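Local coordinates for protein LacI family sugar-binding transcriptional regulator (Enterococcus faecalis V583, PDB 4RK0) that binds ribose in its periplasmic-binding-protein-like core and probably regulates transcription as a LacI-family DNA-binding repressor, at residues 185-190 against 224-229; 218-223 against 265-270. All coordinates share one frame; numbering follows the deposited sequence.

Interaction 1 of 2, residues 185-190 against 224-229; sequences INDEIA and PPLTTI. With RIB (alpha-D-ribofuranose), chain E.
The carboxylate of Asp187 meets Thr228 on the syn side of OD1, while Leu226 comes in steeply from above its plane. Thr228 OG1 donates to the syn lone pair of Asp187 OD1 in a short bond of 2.7 Å, and the two side chains run at about a right angle to each other. Leu226 CD2 lies beside the oxygen, 3.6 Å from Asp187 OD1. The same Leu226 CD2 also packs on Ala190 CB at 3.7 Å, one turn further along the helix, so a single branch of Leu226 spans a polar and an apolar neighbour.

The second flat group is the amide of Asn186, the N-cap of helix 187-199. Its CG lies between the backbone N and the carbonyl carbon (chi1 79°), which lets Asn186 OD1 turn back over the first turn and accept Ile189 N at 2.9 Å, with the donor tilted above the carbonyl plane. With the oxygen so engaged, Asn186 ND2 faces the pocket and donates to ribose O5 at 2.9 Å in a nearly straight bond (166°). Arg143 and Asp214 are among the residues that also bond the sugar.

Asp187 OD2 accepts the backbone N of Val216, so both carboxylate oxygens have donors in a buried setting at a helix N terminus. These donors probably favour the ionised form; the Thr228 bond ties strand 228-230 to the helix whose N-cap residue gives the ribose one of its hydrogen bonds.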
loop_
_atom_site.group_PDB
_atom_site.type_symbol
_atom_site.label_atom_id
_atom_site.label_comp_id
_atom_site.label_asym_id
_atom_site.label_seq_id
_atom_site.Cartn_x
_atom_site.Cartn_y
_atom_site.Cartn_z
ATOM N N ILE A 185 12.067 -9.161 10.486
ATOM C CA ILE A 185 11.127 -10.235 10.166
ATOM C C ILE A 185 10.130 -9.837 9.096
ATOM O O ILE A 185 9.441 -10.687 8.548
ATOM C CB ILE A 185 10.458 -10.797 11.440
ATOM C CG1 ILE A 185 10.424 -12.310 11.414
ATOM C CG2 ILE A 185 9.083 -10.232 11.618
ATOM C CD1 ILE A 185 11.748 -12.926 11.710
ATOM N N ASN A 186 10.055 -8.547 8.776
ATOM C CA ASN A 186 9.446 -8.139 7.516
ATOM C C ASN A 186 10.127 -6.881 6.969
ATOM O O ASN A 186 10.915 -6.233 7.683
ATOM C CB ASN A 186 7.927 -8.026 7.554
ATOM C CG ASN A 186 7.417 -6.754 8.187
ATOM O OD1 ASN A 186 8.109 -6.079 8.950
ATOM N ND2 ASN A 186 6.165 -6.440 7.890
ATOM N N ASP A 187 9.837 -6.569 5.710
ATOM C CA ASP A 187 10.489 -5.433 5.032
ATOM C C ASP A 187 10.094 -4.106 5.703
ATOM O O ASP A 187 10.919 -3.202 5.813
ATOM C CB ASP A 187 10.196 -5.408 3.534
ATOM C CG ASP A 187 10.904 -6.545 2.751
ATOM O OD1 ASP A 187 11.913 -7.080 3.219
ATOM O OD2 ASP A 187 10.434 -6.868 1.660
ATOM N N GLU A 188 8.865 -3.978 6.156
ATOM C CA GLU A 188 8.458 -2.750 6.860
ATOM C C GLU A 188 9.306 -2.495 8.116
ATOM O O GLU A 188 9.770 -1.375 8.341
ATOM C CB GLU A 188 6.965 -2.803 7.219
ATOM C CG GLU A 188 6.052 -2.723 6.010
ATOM C CD GLU A 188 4.738 -2.003 6.290
ATOM O OE1 GLU A 188 4.115 -2.248 7.342
ATOM O OE2 GLU A 188 4.308 -1.188 5.453
ATOM N N ILE A 189 9.548 -3.521 8.930
ATOM C CA ILE A 189 10.506 -3.360 10.029
ATOM C C ILE A 189 11.878 -2.887 9.541
ATOM O O ILE A 189 12.512 -2.036 10.182
ATOM C CB ILE A 189 10.686 -4.653 10.827
ATOM C CG1 ILE A 189 9.403 -4.906 11.606
ATOM C CG2 ILE A 189 11.870 -4.556 11.774
ATOM C CD1 ILE A 189 9.382 -6.191 12.427
ATOM N N ALA A 190 12.382 -3.517 8.481
ATOM C CA ALA A 190 13.660 -3.163 7.912
ATOM C C ALA A 190 13.712 -1.683 7.491
ATOM O O ALA A 190 14.738 -1.011 7.680
ATOM C CB ALA A 190 13.942 -4.012 6.682
ATOM N N PRO A 224 20.781 1.452 1.076
ATOM C CA PRO A 224 20.938 0.705 -0.163
ATOM C C PRO A 224 19.773 -0.255 -0.457
ATOM O O PRO A 224 19.006 -0.550 0.451
ATOM C CB PRO A 224 22.218 -0.098 0.101
ATOM C CG PRO A 224 22.126 -0.385 1.558
ATOM C CD PRO A 224 21.448 0.801 2.213
ATOM N N PRO A 225 19.665 -0.767 -1.706
ATOM C CA PRO A 225 18.603 -1.720 -1.995
ATOM C C PRO A 225 18.684 -2.911 -1.029
ATOM O O PRO A 225 19.795 -3.400 -0.720
ATOM C CB PRO A 225 18.835 -2.105 -3.443
ATOM C CG PRO A 225 19.505 -0.906 -4.025
ATOM C CD PRO A 225 20.301 -0.266 -2.941
ATOM N N LEU A 226 17.510 -3.332 -0.570
ATOM C CA LEU A 226 17.369 -4.258 0.572
ATOM C C LEU A 226 17.360 -5.732 0.111
ATOM O O LEU A 226 16.530 -6.166 -0.723
ATOM C CB LEU A 226 16.094 -3.929 1.375
ATOM C CG LEU A 226 15.735 -4.863 2.522
ATOM C CD1 LEU A 226 16.794 -4.793 3.622
ATOM C CD2 LEU A 226 14.357 -4.502 3.062
ATOM N N THR A 227 18.306 -6.466 0.687
ATOM C CA THR A 227 18.436 -7.904 0.572
ATOM C C THR A 227 17.338 -8.466 1.410
ATOM O O THR A 227 17.133 -8.018 2.558
ATOM C CB THR A 227 19.815 -8.356 1.085
ATOM O OG1 THR A 227 20.836 -7.879 0.201
ATOM C CG2 THR A 227 19.916 -9.901 1.180
ATOM N N THR A 228 16.629 -9.449 0.868
ATOM C CA THR A 228 15.395 -9.896 1.487
ATOM C C THR A 228 15.007 -11.303 1.034
ATOM O O THR A 228 15.617 -11.862 0.138
ATOM C CB THR A 228 14.260 -8.906 1.127
ATOM O OG1 THR A 228 13.151 -9.180 1.958
ATOM C CG2 THR A 228 13.865 -8.976 -0.349
ATOM N N ILE A 229 14.028 -11.879 1.704
ATOM C CA ILE A 229 13.439 -13.150 1.300
ATOM C C ILE A 229 12.170 -12.870 0.577
ATOM O O ILE A 229 11.290 -12.226 1.133
ATOM C CB ILE A 229 13.112 -14.017 2.534
ATOM C CG1 ILE A 229 14.366 -14.341 3.314
ATOM C CG2 ILE A 229 12.416 -15.310 2.083
ATOM C CD1 ILE A 229 15.551 -14.837 2.522
HETATM O O5 RIB E . 4.980 -8.091 5.771
HETATM C C5 RIB E . 3.734 -8.397 6.378
HETATM C C4 RIB E . 3.942 -9.682 7.054
HETATM O O4 RIB E . 2.819 -10.115 7.864
HETATM C C3 RIB E . 4.207 -10.495 5.803
HETATM O O3 RIB E . 5.547 -10.949 6.002
HETATM C C2 RIB E . 3.052 -11.499 5.863
HETATM O O2 RIB E . 3.493 -12.817 5.652
HETATM C C1 RIB E . 2.276 -11.246 7.168
HETATM O O1 RIB E . 2.096 -12.429 7.926
#

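Interaction 2 of 2, residues 218-223 against 265-270; sequences MCEYVS and IERFST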
loop_
_atom_site.group_PDB
_atom_site.type_symbol
_atom_site.label_atom_id
_atom_site.label_comp_id
_atom_site.label_asym_id
_atom_site.label_seq_id
_atom_site.Cartn_x
_atom_site.Cartn_y
_atom_site.Cartn_z
ATOM N N MET A 218 9.144 -1.650 -2.654
ATOM C CA MET A 218 10.022 -0.636 -2.060
ATOM C C MET A 218 11.459 -1.082 -1.775
ATOM O O MET A 218 12.307 -0.224 -1.541
ATOM C CB MET A 218 9.435 -0.051 -0.756
ATOM C CG MET A 218 8.528 1.179 -0.919
ATOM S SD MET A 218 9.115 2.557 -1.927
ATOM C CE MET A 218 10.083 3.541 -0.852
ATOM N N CYS A 219 11.721 -2.399 -1.734
ATOM C CA CYS A 219 13.068 -2.896 -1.439
ATOM C C CYS A 219 14.129 -2.298 -2.386
ATOM O O CYS A 219 15.275 -2.086 -2.004
ATOM C CB CYS A 219 13.085 -4.413 -1.511
ATOM S SG CYS A 219 12.261 -5.220 -0.087
ATOM N N GLU A 220 13.728 -2.070 -3.630
ATOM C CA GLU A 220 14.641 -1.569 -4.678
ATOM C C GLU A 220 14.758 -0.039 -4.688
ATOM O O GLU A 220 15.588 0.498 -5.401
ATOM C CB GLU A 220 14.163 -2.046 -6.042
ATOM C CG GLU A 220 13.990 -3.563 -6.151
ATOM C CD GLU A 220 13.773 -4.061 -7.564
ATOM O OE1 GLU A 220 13.235 -3.308 -8.400
ATOM O OE2 GLU A 220 14.120 -5.233 -7.831
ATOM N N TYR A 221 13.929 0.647 -3.902
ATOM C CA TYR A 221 13.922 2.113 -3.797
ATOM C C TYR A 221 14.514 2.709 -2.524
ATOM O O TYR A 221 14.694 3.918 -2.414
ATOM C CB TYR A 221 12.493 2.616 -4.029
ATOM C CG TYR A 221 11.991 2.146 -5.328
ATOM C CD1 TYR A 221 11.338 0.904 -5.471
ATOM C CD2 TYR A 221 12.191 2.916 -6.473
ATOM C CE1 TYR A 221 10.891 0.472 -6.713
ATOM C CE2 TYR A 221 11.764 2.487 -7.703
ATOM C CZ TYR A 221 11.113 1.265 -7.832
ATOM O OH TYR A 221 10.714 0.905 -9.102
ATOM N N VAL A 222 14.849 1.876 -1.560
ATOM C CA VAL A 222 15.572 2.331 -0.386
ATOM C C VAL A 222 17.084 2.277 -0.677
ATOM O O VAL A 222 17.500 1.690 -1.674
ATOM C CB VAL A 222 15.170 1.545 0.852
ATOM C CG1 VAL A 222 13.721 1.900 1.207
ATOM C CG2 VAL A 222 15.302 0.022 0.649
ATOM N N SER A 223 17.870 2.888 0.205
ATOM C CA SER A 223 19.306 3.037 0.009
ATOM C C SER A 223 20.030 2.541 1.231
ATOM O O SER A 223 19.865 3.091 2.329
ATOM C CB SER A 223 19.678 4.497 -0.266
ATOM O OG SER A 223 19.664 4.741 -1.667
ATOM N N ILE A 265 16.771 -12.905 -2.210
ATOM C CA ILE A 265 17.069 -11.874 -3.211
ATOM C C ILE A 265 18.181 -11.065 -2.668
ATOM O O ILE A 265 17.975 -10.308 -1.738
ATOM C CB ILE A 265 15.893 -10.921 -3.452
ATOM C CG1 ILE A 265 14.626 -11.698 -3.805
ATOM C CG2 ILE A 265 16.229 -9.953 -4.601
ATOM C CD1 ILE A 265 14.706 -12.505 -5.078
ATOM N N GLU A 266 19.378 -11.231 -3.220
ATOM C CA GLU A 266 20.527 -10.524 -2.722
ATOM C C GLU A 266 20.649 -9.183 -3.412
ATOM O O GLU A 266 20.672 -9.101 -4.651
ATOM C CB GLU A 266 21.789 -11.361 -2.913
ATOM C CG GLU A 266 23.068 -10.746 -2.368
ATOM C CD GLU A 266 24.197 -11.765 -2.237
ATOM O OE1 GLU A 266 23.989 -12.934 -2.630
ATOM O OE2 GLU A 266 25.288 -11.403 -1.737
ATOM N N ARG A 267 20.701 -8.140 -2.594
ATOM C CA ARG A 267 20.897 -6.783 -3.073
ATOM C C ARG A 267 22.124 -6.201 -2.411
ATOM O O ARG A 267 23.228 -6.806 -2.493
ATOM C CB ARG A 267 19.612 -5.954 -2.883
ATOM C CG ARG A 267 18.488 -6.457 -3.719
ATOM C CD ARG A 267 17.362 -5.439 -3.844
ATOM N NE ARG A 267 16.319 -5.950 -4.718
ATOM C CZ ARG A 267 15.210 -6.586 -4.307
ATOM N NH1 ARG A 267 15.010 -6.840 -3.016
ATOM N NH2 ARG A 267 14.315 -7.000 -5.197
ATOM N N PHE A 268 21.998 -5.053 -1.746
ATOM C CA PHE A 268 23.167 -4.325 -1.328
ATOM C C PHE A 268 23.187 -3.966 0.133
ATOM O O PHE A 268 24.049 -3.202 0.593
ATOM C CB PHE A 268 23.377 -3.113 -2.262
ATOM C CG PHE A 268 23.793 -3.521 -3.640
ATOM C CD1 PHE A 268 25.124 -3.839 -3.910
ATOM C CD2 PHE A 268 22.856 -3.694 -4.652
ATOM C CE1 PHE A 268 25.517 -4.262 -5.170
ATOM C CE2 PHE A 268 23.247 -4.123 -5.924
ATOM C CZ PHE A 268 24.578 -4.403 -6.180
ATOM N N SER A 269 22.315 -4.580 0.915
ATOM C CA SER A 269 22.223 -4.192 2.324
ATOM C C SER A 269 23.007 -5.084 3.300
ATOM O O SER A 269 22.957 -4.871 4.484
ATOM C CB SER A 269 20.738 -4.109 2.728
ATOM O OG SER A 269 20.147 -5.391 2.775
ATOM N N THR A 270 23.711 -6.079 2.786
ATOM C CA THR A 270 24.666 -6.833 3.598
ATOM C C THR A 270 26.062 -6.807 3.020
ATOM O O THR A 270 26.251 -6.596 1.826
ATOM C CB THR A 270 24.232 -8.318 3.741
ATOM O OG1 THR A 270 24.400 -9.006 2.489
ATOM C CG2 THR A 270 22.773 -8.419 4.175
#
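Arg267 reaches from the loop after strand 257-265 to the 3-10 turn 218-220, a loop-to-loop contact within the periplasmic-binding-protein-like fold. Arg267 NH2 forms a salt bridge with Glu220 OE2 at 3.2 Å. The bond is bent (141° at the hydrogen) and falls on the anti side of the carboxylate, with the two planes almost perpendicular at 81°. Further back along the same side chain, Glu220 CG lies over one face of the guanidinium, 3.6 Å from Arg267 NE, while Cys219 CB approaches Arg267 NH1 obliquely at 3.4 Å.

In the next shell, further hydrogen bonds limit the rotation of the arginine head: Arg267 NH1 donates to Leu226 O, its strongest polar partner, and Arg267 NH2 to Asn215 OD1. The Glu220 bridge thus adds to bonds from two neighbouring loop residues. Further out, Glu220 OE1 has a long, weak ion pair with Arg195 of the second subunit, and Met218 packs on Met218 of that subunit, placing this turn at the interface between the two.

The Arg267 chain is extended from CG to NE. Over the guanidinium face opposite the glutamate stands a methyl from the end of strand 257-265, Ile265 CG2, 3.5 Å from Arg267 CZ.

In the fold
From the N terminus the segments come in the order 185-190, 218-223, 224-229 and 265-270, so the two contacts cross: each opens before the other has closed. Interaction 1 closes a loop of 33 residues holding the rest of helix 187-199 and strand 209-211; interaction 2 closes one of 41 residues holding strand 228-230, helix 233-249 and most of strand 257-265. Helix 187-199 follows strand 181-184 of the four-stranded parallel sheet, whereas strands 228-230 and 257-265 belong to the mixed sheet, so interaction 1 joins elements of both. Interaction 2 links the loops beside them. Probable hydrogen bonds from Arg267 N to Thr227 OG1 and from Ile265 N to Thr228 O connect the contacts directly.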